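Local structure of glycosylation Associate Protein 1 (Streptococcus agalactiae serotype V, 6OYC) at residues Glu319-Val324 with Thr415-Arg420; Val51-Met56 with Ala240-Asn245; Tyr340-Lys345 with Lys475-Tyr480; Val297-Pro302 with Leu454-Glu459. The protein probably works with its partners Gap2 and Gap3 in the glycosylation and accessory Sec export of a surface protein, and belongs to a GT-B-like family of accessory Sec proteins. All blocks are in the same frame, centred on the assembly; numbering follows the deposited sequence.

Interaction 1 (Glu319-Val324 with Thr415-Arg420)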
loop_
_atom_site.group_PDB
_atom_site.type_symbol
_atom_site.label_atom_id
_atom_site.label_comp_id
_atom_site.label_asym_id
_atom_site.label_seq_id
_atom_site.Cartn_x
_atom_site.Cartn_y
_atom_site.Cartn_z
ATOM N N GLU A 319 -4.520 -23.447 -11.435
ATOM C CA GLU A 319 -4.751 -22.089 -11.899
ATOM C C GLU A 319 -3.442 -21.310 -11.946
ATOM O O GLU A 319 -2.728 -21.201 -10.932
ATOM C CB GLU A 319 -5.770 -21.377 -11.015
ATOM C CG GLU A 319 -6.289 -20.083 -11.632
ATOM C CD GLU A 319 -7.015 -19.196 -10.630
ATOM O OE1 GLU A 319 -7.203 -17.992 -10.935
ATOM O OE2 GLU A 319 -7.402 -19.701 -9.547
ATOM N N ILE A 320 -3.134 -20.778 -13.128
ATOM C CA ILE A 320 -1.959 -19.946 -13.357
ATOM C C ILE A 320 -2.379 -18.484 -13.282
ATOM O O ILE A 320 -3.324 -18.059 -13.965
ATOM C CB ILE A 320 -1.310 -20.255 -14.720
ATOM C CG1 ILE A 320 -0.904 -21.725 -14.814
ATOM C CG2 ILE A 320 -0.104 -19.333 -14.971
ATOM C CD1 ILE A 320 -0.109 -22.053 -16.047
ATOM N N TYR A 321 -1.652 -17.714 -12.478
ATOM C CA TYR A 321 -1.867 -16.280 -12.286
ATOM C C TYR A 321 -0.803 -15.541 -13.095
ATOM O O TYR A 321 0.362 -15.498 -12.690
ATOM C CB TYR A 321 -1.771 -15.974 -10.787
ATOM C CG TYR A 321 -2.048 -14.562 -10.290
ATOM C CD1 TYR A 321 -1.044 -13.587 -10.284
ATOM C CD2 TYR A 321 -3.280 -14.231 -9.730
ATOM C CE1 TYR A 321 -1.297 -12.304 -9.789
ATOM C CE2 TYR A 321 -3.530 -12.956 -9.228
ATOM C CZ TYR A 321 -2.539 -11.998 -9.269
ATOM O OH TYR A 321 -2.774 -10.732 -8.782
ATOM N N PHE A 322 -1.189 -14.968 -14.241
ATOM C CA PHE A 322 -0.242 -14.503 -15.263
ATOM C C PHE A 322 -0.291 -12.983 -15.401
ATOM O O PHE A 322 -1.236 -12.431 -15.986
ATOM C CB PHE A 322 -0.539 -15.175 -16.603
ATOM C CG PHE A 322 0.586 -15.081 -17.620
ATOM C CD1 PHE A 322 0.990 -13.856 -18.137
ATOM C CD2 PHE A 322 1.202 -16.232 -18.103
ATOM C CE1 PHE A 322 2.000 -13.784 -19.105
ATOM C CE2 PHE A 322 2.220 -16.162 -19.072
ATOM C CZ PHE A 322 2.617 -14.936 -19.561
ATOM N N VAL A 323 0.750 -12.316 -14.910
ATOM C CA VAL A 323 0.813 -10.858 -14.956
ATOM C C VAL A 323 1.184 -10.429 -16.367
ATOM O O VAL A 323 2.207 -10.865 -16.902
ATOM C CB VAL A 323 1.824 -10.320 -13.925
ATOM C CG1 VAL A 323 2.011 -8.784 -14.064
ATOM C CG2 VAL A 323 1.378 -10.677 -12.511
ATOM N N VAL A 324 0.361 -9.566 -16.975
ATOM C CA VAL A 324 0.611 -9.135 -18.354
ATOM C C VAL A 324 1.199 -7.725 -18.459
ATOM O O VAL A 324 1.671 -7.347 -19.545
ATOM C CB VAL A 324 -0.672 -9.249 -19.208
ATOM C CG1 VAL A 324 -1.145 -10.704 -19.248
ATOM C CG2 VAL A 324 -1.771 -8.313 -18.669
ATOM N N THR A 415 -6.363 -6.785 -1.103
ATOM C CA THR A 415 -7.343 -7.792 -0.707
ATOM C C THR A 415 -7.826 -8.607 -1.906
ATOM O O THR A 415 -8.012 -9.821 -1.798
ATOM C CB THR A 415 -8.523 -7.132 0.018
ATOM O OG1 THR A 415 -8.028 -6.288 1.056
ATOM C CG2 THR A 415 -9.396 -8.170 0.668
ATOM N N ASP A 416 -8.059 -7.958 -3.053
ATOM C CA ASP A 416 -8.364 -8.699 -4.276
ATOM C C ASP A 416 -7.271 -9.708 -4.592
ATOM O O ASP A 416 -7.543 -10.894 -4.798
ATOM C CB ASP A 416 -8.503 -7.742 -5.450
ATOM C CG ASP A 416 -9.858 -7.149 -5.549
ATOM O OD1 ASP A 416 -10.724 -7.529 -4.738
ATOM O OD2 ASP A 416 -10.044 -6.274 -6.416
ATOM N N ILE A 417 -6.022 -9.239 -4.636
ATOM C CA ILE A 417 -4.900 -10.102 -4.979
ATOM C C ILE A 417 -4.848 -11.280 -4.033
ATOM O O ILE A 417 -4.684 -12.432 -4.447
ATOM C CB ILE A 417 -3.588 -9.307 -4.938
ATOM C CG1 ILE A 417 -3.616 -8.208 -6.005
ATOM C CG2 ILE A 417 -2.386 -10.256 -5.068
ATOM C CD1 ILE A 417 -2.468 -7.236 -5.875
ATOM N N ILE A 418 -4.998 -10.994 -2.742
ATOM C CA ILE A 418 -4.963 -12.028 -1.724
ATOM C C ILE A 418 -6.067 -13.040 -1.973
ATOM O O ILE A 418 -5.837 -14.255 -1.915
ATOM C CB ILE A 418 -5.069 -11.396 -0.325
ATOM C CG1 ILE A 418 -3.797 -10.601 -0.000
ATOM C CG2 ILE A 418 -5.316 -12.481 0.708
ATOM C CD1 ILE A 418 -3.906 -9.708 1.257
ATOM N N ASN A 419 -7.274 -12.561 -2.289
ATOM C CA ASN A 419 -8.357 -13.491 -2.566
ATOM C C ASN A 419 -8.100 -14.252 -3.857
ATOM O O ASN A 419 -8.311 -15.468 -3.918
ATOM C CB ASN A 419 -9.688 -12.756 -2.611
ATOM C CG ASN A 419 -10.291 -12.601 -1.235
ATOM O OD1 ASN A 419 -11.046 -13.457 -0.772
ATOM N ND2 ASN A 419 -9.923 -11.527 -0.549
ATOM N N ARG A 420 -7.587 -13.566 -4.880
ATOM C CA ARG A 420 -7.405 -14.225 -6.164
ATOM C C ARG A 420 -6.313 -15.299 -6.090
ATOM O O ARG A 420 -6.381 -16.299 -6.811
ATOM C CB ARG A 420 -7.154 -13.169 -7.256
ATOM C CG ARG A 420 -7.571 -13.629 -8.701
ATOM C CD ARG A 420 -9.136 -13.711 -8.870
ATOM N NE ARG A 420 -9.660 -13.856 -10.242
ATOM C CZ ARG A 420 -9.409 -14.865 -11.093
ATOM N NH1 ARG A 420 -8.619 -15.887 -10.758
ATOM N NH2 ARG A 420 -9.958 -14.851 -12.306
#

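Interaction 2 (Val51-Met56 with Ala240-Asn245)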
loop_
_atom_site.group_PDB
_atom_site.type_symbol
_atom_site.label_atom_id
_atom_site.label_comp_id
_atom_site.label_asym_id
_atom_site.label_seq_id
_atom_site.Cartn_x
_atom_site.Cartn_y
_atom_site.Cartn_z
ATOM N N VAL A 51 3.057 5.930 15.386
ATOM C CA VAL A 51 3.119 7.381 15.549
ATOM C C VAL A 51 2.964 7.974 14.154
ATOM O O VAL A 51 3.920 7.977 13.364
ATOM C CB VAL A 51 4.426 7.850 16.212
ATOM C CG1 VAL A 51 4.445 9.358 16.343
ATOM C CG2 VAL A 51 4.649 7.170 17.587
ATOM N N VAL A 52 1.777 8.499 13.859
ATOM C CA VAL A 52 1.388 8.886 12.502
ATOM C C VAL A 52 1.481 10.397 12.391
ATOM O O VAL A 52 0.782 11.122 13.110
ATOM C CB VAL A 52 -0.031 8.397 12.165
ATOM C CG1 VAL A 52 -0.459 8.888 10.774
ATOM C CG2 VAL A 52 -0.081 6.876 12.239
ATOM N N LEU A 53 2.314 10.876 11.472
ATOM C CA LEU A 53 2.602 12.304 11.426
ATOM C C LEU A 53 1.722 13.065 10.451
ATOM O O LEU A 53 1.504 14.261 10.649
ATOM C CB LEU A 53 4.068 12.541 11.067
ATOM C CG LEU A 53 5.113 12.038 12.059
ATOM C CD1 LEU A 53 6.521 12.468 11.611
ATOM C CD2 LEU A 53 4.840 12.530 13.460
ATOM N N ASN A 54 1.214 12.417 9.403
ATOM C CA ASN A 54 0.430 13.109 8.390
ATOM C C ASN A 54 -1.058 12.950 8.658
ATOM O O ASN A 54 -1.491 12.139 9.476
ATOM C CB ASN A 54 0.767 12.596 6.986
ATOM C CG ASN A 54 0.494 11.108 6.824
ATOM O OD1 ASN A 54 0.938 10.291 7.626
ATOM N ND2 ASN A 54 -0.241 10.757 5.784
ATOM N N TYR A 55 -1.839 13.754 7.944
ATOM C CA TYR A 55 -3.296 13.749 8.053
ATOM C C TYR A 55 -3.865 12.434 7.496
ATOM O O TYR A 55 -3.651 12.103 6.323
ATOM C CB TYR A 55 -3.826 14.962 7.285
ATOM C CG TYR A 55 -5.322 15.181 7.267
ATOM C CD1 TYR A 55 -6.058 15.259 8.450
ATOM C CD2 TYR A 55 -5.999 15.328 6.063
ATOM C CE1 TYR A 55 -7.418 15.479 8.427
ATOM C CE2 TYR A 55 -7.351 15.563 6.028
ATOM C CZ TYR A 55 -8.056 15.627 7.209
ATOM O OH TYR A 55 -9.404 15.850 7.180
ATOM N N MET A 56 -4.579 11.671 8.321
ATOM C CA MET A 56 -5.067 10.346 7.913
ATOM C C MET A 56 -6.511 10.118 8.365
ATOM O O MET A 56 -6.785 9.302 9.254
ATOM C CB MET A 56 -4.140 9.256 8.463
ATOM C CG MET A 56 -2.794 9.190 7.754
ATOM S SD MET A 56 -3.039 8.450 6.133
ATOM C CE MET A 56 -2.766 6.714 6.534
ATOM N N ALA A 240 15.093 14.512 9.528
ATOM C CA ALA A 240 15.861 15.568 10.173
ATOM C C ALA A 240 15.300 15.905 11.551
ATOM O O ALA A 240 16.066 16.080 12.508
ATOM C CB ALA A 240 15.916 16.816 9.289
ATOM N N PHE A 241 13.980 15.974 11.695
ATOM C CA PHE A 241 13.466 16.277 13.027
ATOM C C PHE A 241 13.147 15.037 13.856
ATOM O O PHE A 241 12.889 15.171 15.052
ATOM C CB PHE A 241 12.237 17.210 12.960
ATOM C CG PHE A 241 11.048 16.640 12.222
ATOM C CD1 PHE A 241 10.112 15.855 12.878
ATOM C CD2 PHE A 241 10.845 16.938 10.893
ATOM C CE1 PHE A 241 9.002 15.363 12.218
ATOM C CE2 PHE A 241 9.738 16.444 10.218
ATOM C CZ PHE A 241 8.813 15.652 10.886
ATOM N N ILE A 242 13.181 13.840 13.288
ATOM C CA ILE A 242 13.005 12.623 14.078
ATOM C C ILE A 242 14.344 12.047 14.507
ATOM O O ILE A 242 14.536 11.703 15.671
ATOM C CB ILE A 242 12.182 11.572 13.299
ATOM C CG1 ILE A 242 10.742 12.031 13.098
ATOM C CG2 ILE A 242 12.174 10.244 14.050
ATOM C CD1 ILE A 242 9.974 11.048 12.239
ATOM N N VAL A 243 15.275 11.922 13.567
ATOM C CA VAL A 243 16.564 11.308 13.855
ATOM C C VAL A 243 17.548 12.336 14.402
ATOM O O VAL A 243 18.326 12.035 15.307
ATOM C CB VAL A 243 17.105 10.608 12.590
ATOM C CG1 VAL A 243 18.422 9.928 12.873
ATOM C CG2 VAL A 243 16.102 9.589 12.084
ATOM N N GLY A 244 17.521 13.568 13.889
ATOM C CA GLY A 244 18.412 14.590 14.417
ATOM C C GLY A 244 18.186 14.859 15.894
ATOM O O GLY A 244 19.125 15.159 16.633
ATOM N N ASN A 245 16.944 14.727 16.351
ATOM C CA ASN A 245 16.569 15.050 17.725
ATOM C C ASN A 245 16.470 13.807 18.605
ATOM O O ASN A 245 15.612 13.761 19.491
ATOM C CB ASN A 245 15.235 15.800 17.740
ATOM C CG ASN A 245 15.215 17.023 16.830
ATOM O OD1 ASN A 245 14.159 17.424 16.341
ATOM N ND2 ASN A 245 16.383 17.630 16.616
#

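Interaction 3 (Tyr340-Lys345 with Lys475-Tyr480)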
loop_
_atom_site.group_PDB
_atom_site.type_symbol
_atom_site.label_atom_id
_atom_site.label_comp_id
_atom_site.label_asym_id
_atom_site.label_seq_id
_atom_site.Cartn_x
_atom_site.Cartn_y
_atom_site.Cartn_z
ATOM N N TYR A 340 -0.935 -22.239 -24.932
ATOM C CA TYR A 340 -1.720 -23.172 -25.734
ATOM C C TYR A 340 -1.130 -24.581 -25.692
ATOM O O TYR A 340 -1.841 -25.554 -25.418
ATOM C CB TYR A 340 -1.807 -22.652 -27.170
ATOM C CG TYR A 340 -2.778 -23.409 -28.052
ATOM C CD1 TYR A 340 -4.147 -23.305 -27.854
ATOM C CD2 TYR A 340 -2.324 -24.217 -29.092
ATOM C CE1 TYR A 340 -5.042 -23.996 -28.658
ATOM C CE2 TYR A 340 -3.212 -24.900 -29.906
ATOM C CZ TYR A 340 -4.567 -24.794 -29.678
ATOM O OH TYR A 340 -5.455 -25.473 -30.474
ATOM N N LYS A 341 0.182 -24.701 -25.909
ATOM C CA LYS A 341 0.808 -26.021 -25.978
ATOM C C LYS A 341 0.666 -26.786 -24.665
ATOM O O LYS A 341 0.278 -27.963 -24.664
ATOM C CB LYS A 341 2.281 -25.887 -26.363
ATOM C CG LYS A 341 2.530 -25.756 -27.867
ATOM C CD LYS A 341 3.960 -26.142 -28.212
ATOM C CE LYS A 341 4.666 -25.037 -29.004
ATOM N NZ LYS A 341 4.107 -24.821 -30.373
ATOM N N VAL A 342 0.982 -26.144 -23.531
ATOM C CA VAL A 342 0.896 -26.868 -22.263
ATOM C C VAL A 342 -0.555 -27.151 -21.896
ATOM O O VAL A 342 -0.844 -28.118 -21.180
ATOM C CB VAL A 342 1.618 -26.113 -21.128
ATOM C CG1 VAL A 342 2.962 -25.565 -21.599
ATOM C CG2 VAL A 342 0.733 -25.014 -20.552
ATOM N N MET A 343 -1.489 -26.338 -22.392
ATOM C CA MET A 343 -2.885 -26.478 -21.997
ATOM C C MET A 343 -3.575 -27.600 -22.757
ATOM O O MET A 343 -4.425 -28.295 -22.189
ATOM C CB MET A 343 -3.624 -25.156 -22.202
ATOM C CG MET A 343 -3.529 -24.236 -20.988
ATOM S SD MET A 343 -4.106 -22.572 -21.319
ATOM C CE MET A 343 -5.890 -22.799 -21.251
ATOM N N LEU A 344 -3.230 -27.793 -24.038
ATOM C CA LEU A 344 -3.733 -28.964 -24.749
ATOM C C LEU A 344 -3.229 -30.243 -24.106
ATOM O O LEU A 344 -3.947 -31.243 -24.053
ATOM C CB LEU A 344 -3.331 -28.927 -26.218
ATOM C CG LEU A 344 -3.838 -27.801 -27.107
ATOM C CD1 LEU A 344 -2.924 -27.744 -28.293
ATOM C CD2 LEU A 344 -5.273 -28.041 -27.553
ATOM N N LYS A 345 -2.006 -30.220 -23.589
ATOM C CA LYS A 345 -1.438 -31.359 -22.883
ATOM C C LYS A 345 -1.984 -31.535 -21.470
ATOM O O LYS A 345 -1.633 -32.528 -20.819
ATOM C CB LYS A 345 0.084 -31.211 -22.801
ATOM C CG LYS A 345 0.835 -31.593 -24.061
ATOM C CD LYS A 345 2.319 -31.327 -23.884
ATOM C CE LYS A 345 2.831 -31.899 -22.568
ATOM N NZ LYS A 345 3.577 -30.883 -21.758
ATOM N N LYS A 475 8.481 -25.827 -20.581
ATOM C CA LYS A 475 9.149 -26.683 -19.610
ATOM C C LYS A 475 8.815 -26.284 -18.179
ATOM O O LYS A 475 8.528 -27.147 -17.341
ATOM C CB LYS A 475 10.667 -26.618 -19.825
ATOM C CG LYS A 475 11.495 -27.515 -18.924
ATOM C CD LYS A 475 12.983 -27.440 -19.291
ATOM C CE LYS A 475 13.861 -28.315 -18.378
ATOM N NZ LYS A 475 15.283 -28.420 -18.852
ATOM N N ALA A 476 8.799 -24.975 -17.905
ATOM C CA ALA A 476 8.637 -24.488 -16.541
ATOM C C ALA A 476 7.229 -24.746 -16.002
ATOM O O ALA A 476 7.064 -25.051 -14.815
ATOM C CB ALA A 476 8.982 -22.999 -16.489
ATOM N N ILE A 477 6.205 -24.616 -16.837
ATOM C CA ILE A 477 4.834 -24.777 -16.353
ATOM C C ILE A 477 4.598 -26.235 -15.951
ATOM O O ILE A 477 4.089 -26.478 -14.846
ATOM C CB ILE A 477 3.807 -24.280 -17.385
ATOM C CG1 ILE A 477 3.927 -22.765 -17.564
ATOM C CG2 ILE A 477 2.410 -24.636 -16.949
ATOM C CD1 ILE A 477 2.963 -22.177 -18.591
ATOM N N PRO A 478 4.952 -27.237 -16.775
ATOM C CA PRO A 478 4.807 -28.630 -16.306
ATOM C C PRO A 478 5.639 -28.945 -15.083
ATOM O O PRO A 478 5.192 -29.708 -14.219
ATOM C CB PRO A 478 5.256 -29.454 -17.517
ATOM C CG PRO A 478 4.959 -28.575 -18.683
ATOM C CD PRO A 478 5.304 -27.191 -18.207
ATOM N N TYR A 479 6.836 -28.357 -14.980
ATOM C CA TYR A 479 7.717 -28.594 -13.840
ATOM C C TYR A 479 7.021 -28.371 -12.501
ATOM O O TYR A 479 7.321 -29.053 -11.515
ATOM C CB TYR A 479 8.924 -27.671 -13.952
ATOM C CG TYR A 479 9.951 -27.826 -12.854
ATOM C CD1 TYR A 479 10.924 -28.818 -12.930
ATOM C CD2 TYR A 479 9.970 -26.971 -11.753
ATOM C CE1 TYR A 479 11.882 -28.965 -11.941
ATOM C CE2 TYR A 479 10.938 -27.113 -10.750
ATOM C CZ TYR A 479 11.890 -28.118 -10.858
ATOM O OH TYR A 479 12.860 -28.291 -9.895
ATOM N N TYR A 480 6.130 -27.382 -12.421
ATOM C CA TYR A 480 5.438 -27.112 -11.167
ATOM C C TYR A 480 3.994 -27.579 -11.169
ATOM O O TYR A 480 3.453 -27.864 -10.096
ATOM C CB TYR A 480 5.502 -25.612 -10.820
ATOM C CG TYR A 480 6.783 -25.247 -10.102
ATOM C CD1 TYR A 480 7.112 -25.853 -8.902
ATOM C CD2 TYR A 480 7.681 -24.339 -10.639
ATOM C CE1 TYR A 480 8.285 -25.553 -8.249
ATOM C CE2 TYR A 480 8.866 -24.035 -9.984
ATOM C CZ TYR A 480 9.162 -24.646 -8.789
ATOM O OH TYR A 480 10.337 -24.370 -8.110
#

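Interaction 4 (Val297-Pro302 with Leu454-Glu459)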
loop_
_atom_site.group_PDB
_atom_site.type_symbol
_atom_site.label_atom_id
_atom_site.label_comp_id
_atom_site.label_asym_id
_atom_site.label_seq_id
_atom_site.Cartn_x
_atom_site.Cartn_y
_atom_site.Cartn_z
ATOM N N VAL A 297 23.429 -4.033 10.329
ATOM C CA VAL A 297 22.469 -3.989 9.230
ATOM C C VAL A 297 21.806 -5.359 9.204
ATOM O O VAL A 297 22.475 -6.363 8.941
ATOM C CB VAL A 297 23.145 -3.673 7.883
ATOM C CG1 VAL A 297 22.156 -3.726 6.744
ATOM C CG2 VAL A 297 23.851 -2.307 7.918
ATOM N N VAL A 298 20.511 -5.418 9.504
ATOM C CA VAL A 298 19.790 -6.682 9.567
ATOM C C VAL A 298 18.825 -6.772 8.389
ATOM O O VAL A 298 18.014 -5.862 8.159
ATOM C CB VAL A 298 19.042 -6.857 10.896
ATOM C CG1 VAL A 298 18.249 -8.185 10.859
ATOM C CG2 VAL A 298 20.015 -6.833 12.067
ATOM N N HIS A 299 18.903 -7.880 7.653
ATOM C CA HIS A 299 18.047 -8.101 6.498
ATOM C C HIS A 299 16.712 -8.661 6.968
ATOM O O HIS A 299 16.667 -9.648 7.712
ATOM C CB HIS A 299 18.733 -9.046 5.508
ATOM C CG HIS A 299 17.831 -9.591 4.442
ATOM N ND1 HIS A 299 17.234 -8.793 3.485
ATOM C CD2 HIS A 299 17.451 -10.861 4.162
ATOM C CE1 HIS A 299 16.513 -9.548 2.674
ATOM N NE2 HIS A 299 16.630 -10.805 3.062
ATOM N N VAL A 300 15.624 -8.007 6.567
ATOM C CA VAL A 300 14.275 -8.425 6.934
ATOM C C VAL A 300 13.475 -8.544 5.645
ATOM O O VAL A 300 13.092 -7.528 5.054
ATOM C CB VAL A 300 13.608 -7.449 7.919
ATOM C CG1 VAL A 300 12.121 -7.764 8.092
ATOM C CG2 VAL A 300 14.321 -7.466 9.291
ATOM N N SER A 301 13.234 -9.774 5.196
ATOM C CA SER A 301 12.438 -9.938 3.986
ATOM C C SER A 301 10.979 -9.581 4.278
ATOM O O SER A 301 10.457 -9.887 5.358
ATOM C CB SER A 301 12.547 -11.356 3.423
ATOM O OG SER A 301 12.689 -12.316 4.447
ATOM N N PRO A 302 10.309 -8.916 3.359
ATOM C CA PRO A 302 9.004 -8.286 3.655
ATOM C C PRO A 302 7.798 -9.207 3.474
ATOM O O PRO A 302 6.923 -8.943 2.652
ATOM C CB PRO A 302 8.979 -7.120 2.659
ATOM C CG PRO A 302 9.809 -7.594 1.490
ATOM C CD PRO A 302 10.888 -8.464 2.078
ATOM N N LEU A 454 16.730 -12.835 -12.400
ATOM C CA LEU A 454 17.029 -13.151 -11.018
ATOM C C LEU A 454 16.489 -12.050 -10.118
ATOM O O LEU A 454 16.580 -10.860 -10.430
ATOM C CB LEU A 454 18.536 -13.307 -10.807
ATOM C CG LEU A 454 19.025 -13.801 -9.435
ATOM C CD1 LEU A 454 19.233 -12.653 -8.412
ATOM C CD2 LEU A 454 18.091 -14.894 -8.878
ATOM N N THR A 455 15.926 -12.466 -8.993
ATOM C CA THR A 455 15.379 -11.577 -7.986
ATOM C C THR A 455 15.806 -12.124 -6.641
ATOM O O THR A 455 16.183 -13.290 -6.519
ATOM C CB THR A 455 13.838 -11.490 -8.061
ATOM O OG1 THR A 455 13.266 -12.754 -7.683
ATOM C CG2 THR A 455 13.371 -11.143 -9.488
ATOM N N GLU A 456 15.735 -11.286 -5.618
ATOM C CA GLU A 456 16.001 -11.823 -4.297
ATOM C C GLU A 456 14.863 -12.700 -3.785
ATOM O O GLU A 456 15.023 -13.353 -2.748
ATOM C CB GLU A 456 16.275 -10.677 -3.321
ATOM C CG GLU A 456 17.376 -9.730 -3.771
ATOM C CD GLU A 456 17.949 -8.946 -2.603
ATOM O OE1 GLU A 456 17.341 -9.011 -1.507
ATOM O OE2 GLU A 456 18.998 -8.275 -2.777
ATOM N N PHE A 457 13.732 -12.744 -4.484
ATOM C CA PHE A 457 12.556 -13.452 -3.998
ATOM C C PHE A 457 12.526 -14.923 -4.369
ATOM O O PHE A 457 11.823 -15.696 -3.707
ATOM C CB PHE A 457 11.283 -12.796 -4.544
ATOM C CG PHE A 457 10.985 -11.485 -3.915
ATOM C CD1 PHE A 457 10.211 -11.419 -2.759
ATOM C CD2 PHE A 457 11.519 -10.317 -4.444
ATOM C CE1 PHE A 457 9.949 -10.210 -2.166
ATOM C CE2 PHE A 457 11.260 -9.105 -3.853
ATOM C CZ PHE A 457 10.474 -9.049 -2.719
ATOM N N VAL A 458 13.220 -15.319 -5.427
ATOM C CA VAL A 458 13.088 -16.657 -5.988
ATOM C C VAL A 458 14.463 -17.298 -6.019
ATOM O O VAL A 458 15.426 -16.690 -6.501
ATOM C CB VAL A 458 12.475 -16.626 -7.401
ATOM C CG1 VAL A 458 12.623 -17.987 -8.071
ATOM C CG2 VAL A 458 11.016 -16.194 -7.344
ATOM N N GLU A 459 14.560 -18.505 -5.477
ATOM C CA GLU A 459 15.696 -19.384 -5.716
ATOM C C GLU A 459 15.278 -20.390 -6.784
ATOM O O GLU A 459 14.292 -21.112 -6.605
ATOM C CB GLU A 459 16.139 -20.089 -4.434
ATOM C CG GLU A 459 16.930 -19.203 -3.472
ATOM C CD GLU A 459 17.514 -19.983 -2.311
ATOM O OE1 GLU A 459 18.496 -20.728 -2.524
ATOM O OE2 GLU A 459 16.985 -19.862 -1.184
#

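Interaction 1 (Glu319-Val324 with Thr415-Arg420)
CG anti to the backbone N in Glu-319 and Tyr-321 (chi1 -167° and -176°) sends these alternate residues of strand 318-323 from the same sheet face toward Arg-420. The setting is a Rossmann-like parallel sheet: helix 414-420 connects strand 406-409 to strand 426-428, a beta-alpha-beta crossover, presumably right-handed as in such folds. Arg-420 also has CG anti to N, but its chain bends at chi2, carrying the guanidinium to the carboxylate. The salt bridge between Glu-319 OE1 and Arg-420 NH1 is modelled at 2.5 Å, a doubtfully short value; the carboxylate and guanidinium planes are 48° apart. As a hydrogen bond it is weak, because the N-H points well off the oxygen; OE1 lies near the guanidinium plane, at its edge. Beside this weak bond, OE1 is also hydrogen-bonded to Thr-352 OG1 of strand 349-354. Nearer the backbone, the aliphatic part of Arg-420 meets the edge of the tyrosine ring, CG lying 4.1 Å from Tyr-321 CE2. The phenol OH reaches Ile-417 of the helix and is hydrogen-bonded with Tyr-356 OH, from a loop. Ile-417 crosses the tyrosine at about a right angle, with CG1 and CG2 each 3.8 Å from Tyr-321 OH.

Interaction 2 (Val51-Met56 with Ala240-Asn245)
Leu-53 meets Phe-241 and Ile-242 through a single methyl, CD1, just beyond the strand ends of the Rossmann-like parallel sheet in the amino-terminal part of this GT-B-like chain. The leucine is the first residue beyond strand 48-52; its partners lie on the short helix 239-242, which follows strand 229-233, with strand 2-5 running between those two strands. In Leu-53, CG stands beside the backbone N (chi1 -64°) and chi2 is trans, which pushes CD1 out as the foremost atom. Phe-241 takes the less common rotamer with CG between its own N and carbonyl carbon (chi1 62°). With this rotamer the ring meets the leucine, the two side chains coming from opposite directions, and it presents an edge: CD1 of Leu-53 lies near the ring plane, 3.9 Å from Phe-241 CE1. Ile-242 keeps an ordinary helical rotamer with chi2 trans, so CG1 and CD1 project straight off the backbone and meet the leucine tip to tip. Neighbours close in on all three buried side chains: Tyr-9 on Leu-53, Ile-5 on Ile-242, and Glu-209 and Arg-213 of helix 208-223 on Phe-241. The shortest approach is methyl to methyl, Leu-53 CD1 to Ile-242 CD1 at 3.8 Å.

Interaction 3 (Tyr340-Lys345 with Lys475-Tyr480)
Val-342 faces Ile-477 and Pro-478 where two helices meet, and apolar contact makes up most of the meeting. CG2 of Val-342 lies 4.0 Å from CG2 of Ile-477, with CD1 of Ile-477 close behind at 4.1 Å from the same methyl. The two side chains cross at about a right angle, and the valine methyl lies against both CG2 and CD1 of the isoleucine. The other valine methyl, CG1, turns to the proline ring at a looser 4.4 Å from Pro-478 CD. Valine chi1 (-43°) sets CG1 beside its own N and CG2 between N and the carbonyl carbon, which leaves CG2 for Ile-477 and CG1 for Pro-478.

A second kind of contact comes from Lys-345, whose chain bends at chi3 and chi4 to bring NZ across Pro-478, 4.1 Å from its CG. This is van der Waals contact on the solvent side, where Lys-345 is exposed. Backbone geometry adds a third feature: Pro-478 has no N-H to give to the preceding turn, and helix 473-481 kinks there.

Helices 329-344 and 473-481 lie on the same face of the six-stranded parallel sheet, Val-342 resting on Ile-349 of strand 349-354 and Ile-477 on Leu-426 and Ile-428 of strand 426-428.

Interaction 4 (Val297-Pro302 with Leu454-Glu459)
Pro-302 and Phe-457 form the better-packed half of this contact, though even here the approach is modest: CG of the proline comes within 4.5 Å of Phe-457 CE1. Phe-457 leaves its backbone alongside the other segment rather than straight at it, and the far rim of the ring is what reaches the proline. Leu-436, Gln-439 and Ile-443 of helix 436-445 pack on the same ring, and the proline, itself buried, adds to these mostly apolar surroundings. The backbone here is shaped by an ST turn, in which Thr-455 OG1 accepts from Phe-457 N at 3.2 Å. The two segments come from the two Rossmann-like domains of a GT-B-like fold: 297-302 runs out of the last strand of the amino-terminal parallel sheet, while 454-459 is a loop between strands 449-451 and 464-466 of the carboxy-terminal parallel sheet, so the pairing bridges the domains. The other side is looser. His-299 and Glu-456 are both partly exposed and do not bond to each other; OE1 of Glu-456 stays 4.3 Å from His-299 CE1 and 5.0 Å from His-299 NE2. The carboxylate is engaged elsewhere, OE1 accepting from Leu-283 N and OE2 from Asp-284 N at the start of helix 283-292, where the helix end would be expected to favour its negative charge. A glycerol, probably from the crystallisation liquor, lies about 4 Å from the His-299 side chain.

How the interactions relate
Three of the four contacts involve the carboxy-terminal parallel sheet. Interactions 1 and 3 touch directly: Ile-320 CD1 is 3.7 Å from Ile-477 CG2, so strand 318-323 carries helix 414-420 on one face through Tyr-321 and Glu-319 while Ile-320, on the opposite face, packs on Ile-477 of helix 473-481. Their centres are 19 Å apart. Interaction 4 spans the two Rossmann-like domains; its nearest atoms come to about 5 Å from interaction 3 and about 11 Å from interaction 1. Interaction 2 stands apart in the amino-terminal domain, its centre 51 Å from that of interaction 3, but it shares the seven-stranded sheet with 297-302. The glycerol lies beside interaction 4.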